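Local coordinates for cell wall binding protein cwp8 (Peptoclostridium difficile, PDB 5J6Q) that probably attaches to the bacterial cell wall through its three CWB2 domains, as a cell wall protein associated with the S-layer, at residues A[79-83]-A[84-88]; A[320-323]-A[324-328]; A[577-581]-A[582-586]. All blocks are in the same frame, centred on the assembly; numbering follows the deposited sequence.

Contact 1. Residues A[79-83]-A[84-88]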
ATOM      1  N   GLN A  79      26.829 -36.591 -12.286  1.00 66.18           N
ATOM      2  CA  GLN A  79      27.645 -36.634 -11.073  1.00 75.05           C
ATOM      3  C   GLN A  79      29.135 -36.671 -11.433  1.00 78.37           C
ATOM      4  O   GLN A  79      29.471 -36.873 -12.591  1.00 80.16           O
ATOM      5  CB  GLN A  79      27.280 -37.856 -10.209  1.00 75.33           C
ATOM      6  CG  GLN A  79      28.166 -39.060 -10.456  1.00 74.68           C
ATOM      7  CD  GLN A  79      27.797 -40.159  -9.485  1.00 75.46           C
ATOM      8  OE1 GLN A  79      27.970 -40.014  -8.277  1.00 76.72           O
ATOM      9  NE2 GLN A  79      27.234 -41.242  -9.993  1.00 70.37           N
ATOM     10  N   VAL A  80      30.013 -36.472 -10.451  1.00 84.84           N
ATOM     11  CA  VAL A  80      31.449 -36.558 -10.685  1.00 92.51           C
ATOM     12  C   VAL A  80      31.993 -37.868 -10.100  1.00 96.54           C
ATOM     13  O   VAL A  80      31.900 -38.087  -8.894  1.00 97.84           O
ATOM     14  CB  VAL A  80      32.202 -35.366 -10.045  1.00 95.07           C
ATOM     15  CG1 VAL A  80      33.693 -35.457 -10.366  1.00 96.73           C
ATOM     16  CG2 VAL A  80      31.631 -34.043 -10.541  1.00 93.53           C
ATOM     17  N   LEU A  81      32.537 -38.734 -10.956  1.00 98.90           N
ATOM     18  CA  LEU A  81      33.148 -39.986 -10.553  1.00105.90           C
ATOM     19  C   LEU A  81      34.592 -39.931 -11.006  1.00107.43           C
ATOM     20  O   LEU A  81      34.844 -39.943 -12.213  1.00104.85           O
ATOM     21  CB  LEU A  81      32.464 -41.197 -11.200  1.00110.86           C
ATOM     22  CG  LEU A  81      31.025 -41.424 -10.777  1.00117.34           C
ATOM     23  CD1 LEU A  81      30.480 -42.618 -11.521  1.00120.09           C
ATOM     24  CD2 LEU A  81      30.943 -41.670  -9.285  1.00120.00           C
ATOM     25  N   GLY A  82      35.540 -39.840 -10.062  1.00105.79           N
ATOM     26  CA  GLY A  82      36.942 -39.791 -10.443  1.00103.39           C
ATOM     27  C   GLY A  82      37.304 -38.614 -11.331  1.00 99.72           C
ATOM     28  O   GLY A  82      38.032 -38.785 -12.299  1.00 99.15           O
ATOM     29  N   GLY A  83      36.767 -37.422 -11.030  1.00 98.50           N
ATOM     30  CA  GLY A  83      37.116 -36.225 -11.785  1.00 96.07           C
ATOM     31  C   GLY A  83      36.387 -35.970 -13.093  1.00 94.03           C
ATOM     32  O   GLY A  83      36.554 -34.892 -13.666  1.00 92.62           O
ATOM     33  N   LYS A  84      35.586 -36.939 -13.578  1.00 90.19           N
ATOM     34  CA  LYS A  84      34.846 -36.775 -14.824  1.00 88.08           C
ATOM     35  C   LYS A  84      33.337 -36.652 -14.556  1.00 83.76           C
ATOM     36  O   LYS A  84      32.813 -37.424 -13.724  1.00 76.50           O
ATOM     37  CB  LYS A  84      35.078 -37.987 -15.732  1.00 87.83           C
ATOM     38  CG  LYS A  84      36.490 -38.098 -16.277  1.00 95.11           C
ATOM     39  CD  LYS A  84      36.586 -39.310 -17.190  1.00103.37           C
ATOM     40  CE  LYS A  84      37.761 -39.221 -18.128  1.00109.70           C
ATOM     41  NZ  LYS A  84      37.670 -40.256 -19.193  1.00113.55           N
ATOM     42  N   VAL A  85      32.628 -35.696 -15.236  1.00 77.54           N
ATOM     43  CA  VAL A  85      31.170 -35.615 -15.028  1.00 67.58           C
ATOM     44  C   VAL A  85      30.584 -36.703 -15.870  1.00 64.16           C
ATOM     45  O   VAL A  85      31.007 -36.894 -17.028  1.00 62.78           O
ATOM     46  CB  VAL A  85      30.565 -34.244 -15.388  1.00 65.74           C
ATOM     47  CG1 VAL A  85      31.371 -32.978 -15.134  1.00 61.95           C
ATOM     48  CG2 VAL A  85      29.278 -34.168 -16.253  1.00 58.21           C
ATOM     49  N   VAL A  86      29.635 -37.453 -15.297  1.00 60.90           N
ATOM     50  CA  VAL A  86      29.027 -38.567 -16.029  1.00 57.94           C
ATOM     51  C   VAL A  86      27.520 -38.522 -15.971  1.00 53.78           C
ATOM     52  O   VAL A  86      26.935 -37.827 -15.146  1.00 53.08           O
ATOM     53  CB  VAL A  86      29.507 -39.905 -15.386  1.00 61.97           C
ATOM     54  CG1 VAL A  86      31.020 -40.094 -15.564  1.00 61.57           C
ATOM     55  CG2 VAL A  86      29.129 -39.906 -13.903  1.00 58.16           C
ATOM     56  N   ASP A  87      26.899 -39.293 -16.828  1.00 52.90           N
ATOM     57  CA  ASP A  87      25.442 -39.387 -16.865  1.00 59.44           C
ATOM     58  C   ASP A  87      24.952 -40.617 -16.004  1.00 63.30           C
ATOM     59  O   ASP A  87      23.752 -40.903 -15.987  1.00 62.76           O
ATOM     60  CB  ASP A  87      25.020 -39.662 -18.305  1.00 53.77           C
ATOM     61  CG  ASP A  87      25.566 -41.000 -18.770  1.00 59.62           C
ATOM     62  OD1 ASP A  87      26.612 -41.454 -18.210  1.00 61.22           O
ATOM     63  OD2 ASP A  87      24.966 -41.608 -19.684  1.00 60.96           O
ATOM     64  N   TYR A  88      25.869 -41.312 -15.305  1.00 67.09           N
ATOM     65  CA  TYR A  88      25.426 -42.554 -14.681  1.00 72.70           C
ATOM     66  C   TYR A  88      25.713 -42.719 -13.240  1.00 73.31           C
ATOM     67  O   TYR A  88      26.538 -42.016 -12.637  1.00 72.25           O
ATOM     68  CB  TYR A  88      26.017 -43.769 -15.452  1.00 72.87           C
ATOM     69  CG  TYR A  88      27.513 -43.955 -15.293  1.00 74.96           C
ATOM     70  CD1 TYR A  88      28.032 -44.798 -14.315  1.00 77.19           C
ATOM     71  CD2 TYR A  88      28.406 -43.293 -16.121  1.00 76.81           C
ATOM     72  CE1 TYR A  88      29.404 -44.968 -14.165  1.00 84.56           C
ATOM     73  CE2 TYR A  88      29.780 -43.453 -15.977  1.00 76.74           C
ATOM     74  CZ  TYR A  88      30.276 -44.289 -14.999  1.00 86.09           C
ATOM     75  OH  TYR A  88      31.633 -44.426 -14.862  1.00 91.63           O
TER

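Contact 2. Residues A[320-323]-A[324-328]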
ATOM      1  N   ASP A 320       1.000  29.764  11.401  1.00 58.78           N
ATOM      2  CA  ASP A 320       0.721  29.534  12.806  1.00 65.35           C
ATOM      3  C   ASP A 320      -0.547  30.295  13.298  1.00 64.00           C
ATOM      4  O   ASP A 320      -0.880  30.222  14.483  1.00 64.51           O
ATOM      5  CB  ASP A 320       1.919  30.033  13.648  1.00 68.07           C
ATOM      6  CG  ASP A 320       3.250  29.458  13.248  1.00 83.77           C
ATOM      7  OD1 ASP A 320       3.320  28.224  12.989  1.00 88.85           O
ATOM      8  OD2 ASP A 320       4.225  30.231  13.195  1.00 93.18           O
ATOM      9  N   ALA A 321      -1.215  31.001  12.411  1.00 59.07           N
ATOM     10  CA  ALA A 321      -2.383  31.838  12.713  1.00 56.02           C
ATOM     11  C   ALA A 321      -3.651  31.024  12.862  1.00 54.90           C
ATOM     12  O   ALA A 321      -4.581  31.065  12.036  1.00 51.68           O
ATOM     13  CB  ALA A 321      -2.556  32.876  11.610  1.00 55.60           C
ATOM     14  N   ILE A 322      -3.716  30.314  13.963  1.00 54.09           N
ATOM     15  CA  ILE A 322      -4.845  29.436  14.225  1.00 53.71           C
ATOM     16  C   ILE A 322      -6.131  30.210  14.317  1.00 55.82           C
ATOM     17  O   ILE A 322      -7.130  29.793  13.693  1.00 53.91           O
ATOM     18  CB  ILE A 322      -4.573  28.631  15.514  1.00 48.88           C
ATOM     19  CG1 ILE A 322      -3.287  27.874  15.318  1.00 50.79           C
ATOM     20  CG2 ILE A 322      -5.708  27.706  15.829  1.00 49.27           C
ATOM     21  CD1 ILE A 322      -3.383  26.927  14.066  1.00 51.21           C
ATOM     22  N   VAL A 323      -6.145  31.346  15.058  1.00 54.02           N
ATOM     23  CA  VAL A 323      -7.467  32.009  15.156  1.00 58.78           C
ATOM     24  C   VAL A 323      -7.948  32.616  13.828  1.00 58.08           C
ATOM     25  O   VAL A 323      -9.137  32.492  13.512  1.00 56.56           O
ATOM     26  CB  VAL A 323      -7.471  33.068  16.287  1.00 60.60           C
ATOM     27  CG1 VAL A 323      -8.671  33.998  16.165  1.00 58.54           C
ATOM     28  CG2 VAL A 323      -7.487  32.380  17.651  1.00 56.77           C
ATOM     29  N   ASP A 324      -7.064  33.257  13.063  1.00 57.32           N
ATOM     30  CA  ASP A 324      -7.492  33.849  11.807  1.00 59.92           C
ATOM     31  C   ASP A 324      -7.934  32.733  10.898  1.00 56.00           C
ATOM     32  O   ASP A 324      -8.918  32.865  10.161  1.00 53.77           O
ATOM     33  CB  ASP A 324      -6.333  34.618  11.145  1.00 62.58           C
ATOM     34  CG  ASP A 324      -5.635  35.620  12.043  1.00 69.42           C
ATOM     35  OD1 ASP A 324      -6.259  36.076  13.016  1.00 70.71           O
ATOM     36  OD2 ASP A 324      -4.448  35.950  11.761  1.00 72.92           O
ATOM     37  N   GLY A 325      -7.188  31.622  10.929  1.00 50.51           N
ATOM     38  CA  GLY A 325      -7.538  30.492  10.105  1.00 54.77           C
ATOM     39  C   GLY A 325      -8.875  29.845  10.429  1.00 60.13           C
ATOM     40  O   GLY A 325      -9.677  29.633   9.533  1.00 61.22           O
ATOM     41  N   LEU A 326      -9.139  29.510  11.703  1.00 62.80           N
ATOM     42  CA  LEU A 326     -10.399  28.812  12.013  1.00 59.15           C
ATOM     43  C   LEU A 326     -11.549  29.738  11.711  1.00 54.17           C
ATOM     44  O   LEU A 326     -12.568  29.297  11.174  1.00 47.11           O
ATOM     45  CB  LEU A 326     -10.414  28.291  13.484  1.00 59.03           C
ATOM     46  CG  LEU A 326     -10.555  29.331  14.603  1.00 63.01           C
ATOM     47  CD1 LEU A 326     -12.022  29.658  14.837  1.00 59.33           C
ATOM     48  CD2 LEU A 326     -10.011  28.746  15.910  1.00 64.86           C
ATOM     49  N   ALA A 327     -11.371  31.075  12.039  1.00 55.33           N
ATOM     50  CA  ALA A 327     -12.410  32.083  11.700  1.00 54.62           C
ATOM     51  C   ALA A 327     -12.554  32.193  10.158  1.00 54.49           C
ATOM     52  O   ALA A 327     -13.629  32.554   9.668  1.00 55.23           O
ATOM     53  CB  ALA A 327     -12.021  33.437  12.283  1.00 54.09           C
ATOM     54  N   SER A 328     -11.489  31.857   9.372  1.00 52.41           N
ATOM     55  CA  SER A 328     -11.607  31.949   7.906  1.00 52.19           C
ATOM     56  C   SER A 328     -12.413  30.846   7.214  1.00 51.45           C
ATOM     57  O   SER A 328     -12.511  30.889   5.973  1.00 49.44           O
ATOM     58  CB  SER A 328     -10.228  31.961   7.285  1.00 49.43           C
ATOM     59  OG  SER A 328      -9.555  33.119   7.747  1.00 53.37           O
TER

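Contact 3. Residues A[577-581]-A[582-586]. With SO4 (sulfate ion), chain F.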
ATOM      1  N   GLU A 577      -0.894  13.842   9.603  1.00 35.63           N
ATOM      2  CA  GLU A 577      -0.187  12.641  10.068  1.00 41.16           C
ATOM      3  C   GLU A 577       0.004  12.684  11.576  1.00 42.02           C
ATOM      4  O   GLU A 577      -0.270  13.718  12.178  1.00 46.01           O
ATOM      5  CB  GLU A 577       1.244  12.588   9.391  1.00 41.02           C
ATOM      6  CG  GLU A 577       1.171  12.235   7.939  1.00 46.82           C
ATOM      7  CD  GLU A 577       0.654  10.836   7.650  1.00 52.40           C
ATOM      8  OE1 GLU A 577       0.106  10.653   6.537  1.00 53.49           O
ATOM      9  OE2 GLU A 577       0.795   9.936   8.505  1.00 60.48           O
ATOM     10  N   GLY A 578       0.439  11.603  12.228  1.00 41.77           N
ATOM     11  CA  GLY A 578       0.596  11.701  13.698  1.00 41.63           C
ATOM     12  C   GLY A 578      -0.672  11.386  14.495  1.00 40.29           C
ATOM     13  O   GLY A 578      -0.788  11.700  15.671  1.00 38.54           O
ATOM     14  N   ILE A 579      -1.696  10.800  13.850  1.00 38.33           N
ATOM     15  CA  ILE A 579      -2.875  10.443  14.606  1.00 27.22           C
ATOM     16  C   ILE A 579      -2.722   8.994  14.887  1.00 27.25           C
ATOM     17  O   ILE A 579      -2.466   8.217  13.978  1.00 30.90           O
ATOM     18  CB  ILE A 579      -4.202  10.809  13.823  1.00 33.20           C
ATOM     19  CG1 ILE A 579      -4.468  12.405  13.824  1.00 31.38           C
ATOM     20  CG2 ILE A 579      -5.326  10.082  14.537  1.00 32.61           C
ATOM     21  CD1 ILE A 579      -5.348  12.891  12.658  1.00 35.33           C
ATOM     22  N   ALA A 580      -2.870   8.588  16.160  1.00 33.24           N
ATOM     23  CA  ALA A 580      -2.706   7.167  16.573  1.00 30.41           C
ATOM     24  C   ALA A 580      -3.684   6.256  15.754  1.00 35.05           C
ATOM     25  O   ALA A 580      -4.875   6.607  15.659  1.00 30.50           O
ATOM     26  CB  ALA A 580      -3.079   7.073  18.043  1.00 30.17           C
ATOM     27  N   LYS A 581      -3.214   5.117  15.269  1.00 34.72           N
ATOM     28  CA  LYS A 581      -4.025   4.144  14.528  1.00 38.03           C
ATOM     29  C   LYS A 581      -5.186   3.683  15.419  1.00 35.59           C
ATOM     30  O   LYS A 581      -6.344   3.396  14.962  1.00 31.90           O
ATOM     31  CB  LYS A 581      -3.166   2.877  14.127  1.00 33.24           C
ATOM     32  CG  LYS A 581      -4.011   1.866  13.282  1.00 37.27           C
ATOM     33  CD  LYS A 581      -3.132   0.839  12.531  1.00 46.14           C
ATOM     34  CE  LYS A 581      -2.288   0.012  13.467  1.00 55.10           C
ATOM     35  NZ  LYS A 581      -1.524  -1.010  12.688  1.00 72.15           N
ATOM     36  N   ASN A 582      -4.891   3.566  16.682  1.00 36.10           N
ATOM     37  CA  ASN A 582      -5.984   3.163  17.604  1.00 45.87           C
ATOM     38  C   ASN A 582      -7.260   4.141  17.620  1.00 45.46           C
ATOM     39  O   ASN A 582      -8.393   3.651  17.741  1.00 44.19           O
ATOM     40  CB  ASN A 582      -5.459   3.057  18.983  1.00 47.06           C
ATOM     41  CG  ASN A 582      -4.741   1.728  19.223  1.00 63.57           C
ATOM     42  OD1 ASN A 582      -4.181   1.566  20.322  1.00 71.94           O
ATOM     43  ND2 ASN A 582      -4.683   0.743  18.273  1.00 65.93           N
ATOM     44  N   ALA A 583      -7.065   5.467  17.494  1.00 41.60           N
ATOM     45  CA  ALA A 583      -8.197   6.400  17.493  1.00 40.62           C
ATOM     46  C   ALA A 583      -8.966   6.202  16.229  1.00 38.19           C
ATOM     47  O   ALA A 583     -10.172   6.272  16.285  1.00 35.21           O
ATOM     48  CB  ALA A 583      -7.738   7.870  17.552  1.00 41.35           C
ATOM     49  N   ILE A 584      -8.269   5.999  15.099  1.00 34.59           N
ATOM     50  CA  ILE A 584      -8.944   5.699  13.834  1.00 34.24           C
ATOM     51  C   ILE A 584      -9.691   4.375  13.982  1.00 37.60           C
ATOM     52  O   ILE A 584     -10.817   4.210  13.413  1.00 37.48           O
ATOM     53  CB  ILE A 584      -7.941   5.534  12.626  1.00 33.73           C
ATOM     54  CG1 ILE A 584      -7.093   6.828  12.388  1.00 38.06           C
ATOM     55  CG2 ILE A 584      -8.674   5.146  11.296  1.00 29.48           C
ATOM     56  CD1 ILE A 584      -7.765   8.206  12.573  1.00 40.31           C
ATOM     57  N   GLU A 585      -9.095   3.405  14.715  1.00 37.13           N
ATOM     58  CA  GLU A 585      -9.759   2.111  14.797  1.00 41.52           C
ATOM     59  C   GLU A 585     -10.986   2.316  15.685  1.00 38.02           C
ATOM     60  O   GLU A 585     -12.077   1.869  15.284  1.00 34.12           O
ATOM     61  CB  GLU A 585      -8.825   0.993  15.353  1.00 38.95           C
ATOM     62  CG  GLU A 585      -7.717   0.674  14.353  1.00 42.73           C
ATOM     63  CD  GLU A 585      -6.701  -0.311  14.905  1.00 55.27           C
ATOM     64  OE1 GLU A 585      -6.424  -1.274  14.196  1.00 63.08           O
ATOM     65  OE2 GLU A 585      -6.166  -0.094  16.037  1.00 60.09           O
ATOM     66  N   LYS A 586     -10.809   3.032  16.792  1.00 27.53           N
ATOM     67  CA  LYS A 586     -11.888   3.321  17.754  1.00 31.01           C
ATOM     68  C   LYS A 586     -13.035   3.966  16.997  1.00 37.51           C
ATOM     69  O   LYS A 586     -14.174   3.550  17.173  1.00 42.74           O
ATOM     70  CB  LYS A 586     -11.410   4.301  18.886  1.00 33.53           C
ATOM     71  CG  LYS A 586     -12.267   4.290  20.224  1.00 39.47           C
ATOM     72  CD  LYS A 586     -12.975   2.866  20.477  1.00 39.37           C
ATOM     73  CE  LYS A 586     -12.222   1.975  21.486  1.00 48.42           C
ATOM     74  NZ  LYS A 586     -12.791   0.588  21.436  1.00 52.08           N
TER
HETATM   75  S   SO4 F 705       0.286   4.508  15.474  1.00102.56           S
HETATM   76  O1  SO4 F 705       0.609   3.070  15.302  1.00102.81           O
HETATM   77  O2  SO4 F 705      -0.197   4.787  16.820  1.00 98.94           O
HETATM   78  O3  SO4 F 705       1.484   5.324  15.258  1.00105.64           O
HETATM   79  O4  SO4 F 705      -0.691   4.844  14.475  1.00102.70           O

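Contact 1. Residues A[79-83]-A[84-88]
With its chain extended beyond CG (chi2 175°), the side chain of Gln79 passes across Val86 CG2 to the backbone of Tyr88, and the Tyr88 ring, its CG set between the backbone N and the carbonyl carbon (chi1 70°), folds back over Val86 to meet Leu81. Gln79 NE2 donates to Tyr88 O at 2.8 Å, in the carbonyl plane and on a lone pair, with that oxygen also lying in the amide plane of Gln79. The Gln79 amide N-H and the Tyr88 carbonyl lone pair are thus both used in their own planes, and the amide lengthens the ladder by one rung beyond the paired strands. Glutamine suits the place because its aliphatic part also packs, CG lying 3.7 Å from Val86 CG2. That same Val86 methyl sits over one face of the Tyr88 ring, offset toward its rim. Leu81 brings CD1 obliquely to the ring, 3.7 Å from Tyr88 CE1, and it crosses Val86 at about a right angle, with CD1 and Val86 CG2 3.9 Å apart. Gln79 and Val86 form a hydrogen-bonded pair, Val86 N to Gln79 O being 2.8 Å; Leu81 N reaches Lys84 O at 3.1 Å, while the return bond, Lys84 N to Leu81 O, is weak. Val80 and Val85 form the non-hydrogen-bonded pair between them, branched residues suited to extended backbone. Positive phi favours glycine at Gly82, the backbone angles at Gly83 require it, and together they make the type I' turn of a tight two-residue beta hairpin.

Contact 2. Residues A[320-323]-A[324-328]
Ala321 and Gly325 open the backbone bonding: Gly325 N donates to Ala321 O at 2.9 Å. Ile322 O then receives Leu326 N at 2.8 Å, and Val323 O takes Ala327 N at 3.0 Å. Glycine suits position 325, where the backbone passes close to Ala321 O. Ser328 OG gives its proton to Asp324 O at 2.5 Å, four residues back, from above the carbonyl plane, so a buried hydroxyl is satisfied by a carbonyl of the helix. The three backbone bonds make the short helix 322-327, with Ala321 at its N-cap; it follows strand 313-318 in the first CWB2 repeat, whose parallel sheet is flanked by helices. Among side-chain contacts, Ala321 CB lies 3.6 Å from Asp324 OD2. Asp324 has CG beside its backbone N (chi1 -52°), which turns the carboxylate back toward the start of the helix, where an acidic group would be expected to be favoured by the helix dipole. Apolar contact is looser: Ile322 CG2 and Leu326 CD2 are 4.4 Å apart, and both residues turn to helix 427-430 and Met431 of the second repeat. The small Ala327 and the branched Val323 lie against helix 401-410, Ala327 on Ile408 and Val323 on Arg401.

Contact 3. Residues A[577-581]-A[582-586]
Ile579 and Ile584 make the apolar part of this contact, crossing at about a right angle with Ile579 CG2 3.7 Å from Ile584 CD1. In Ile579 the CG2 methyl stands anti to the backbone N while CG1 lies beside it (chi1 -74°), which leaves CG2 turned to the helix. Ala583 CB adds a looser touch, 4.4 Å from Ile579 CG2. Branched aliphatic residues suit this buried corner, where Ile584 also meets Leu572 and Val286; Gln574 of strand 572-575 neighbours both isoleucines. The backbone bonds start helix 581-590, with Ala580 at the N-cap. Ala580 O receives Ala583 N and Ile584 N, both weakly, whereas Glu585 N donates more firmly to Lys581 O at 2.8 Å. Here the chain passes from a strand of a parallel sheet into the next helix, the strand-to-helix step of an alpha/beta fold, the loop lying in the third CWB2 range. A sulfate, probably from the crystallisation liquor, sits at this N terminus: Lys581 N donates to its O4 at 2.7 Å and, weakly, to O2. A backbone N-H of the first turn, not used in the helix's own bonding, with the helix dipole behind it, would favour such an anion. Among the polar side chains, Asn582 ND2 bonds to Glu585 OE2 at 2.8 Å, meeting the oxygen nearly along its C-O axis, with Glu585 OE2 tilted slightly out of the Asn582 amide plane. Glu585 is extended beyond CG, and its carboxylate carbon CD lies 3.8 Å from Lys581 CG, the two chains crossing obliquely. Lys581 bends at chi3 (60°) and carries its NZ to Asp197 O; Ile579 O is taken by Arg200 NH1, so the loop carrying Asp197 and Arg200 is bonded to both Lys581 and Ile579.

Overall arrangement
From the N terminus, the three contacts follow one another in series, so none lies within or crosses another, and each closes only a turn between neighbouring residues. Contact 1 makes a surface hairpin in the N-terminal part of the chain, about 51 Å from the chain centre. Contact 2 starts a buried helix of the first CWB2 repeat and ties it to the second. Contact 3 begins the last helix, after the final strand of the third repeat, and faces the loop around Asp197 and Arg200. The centres of contacts 2 and 3 are about 25 Å apart, whereas those of contacts 1 and 2 are about 83 Å apart, on opposite sides of the chain's centre.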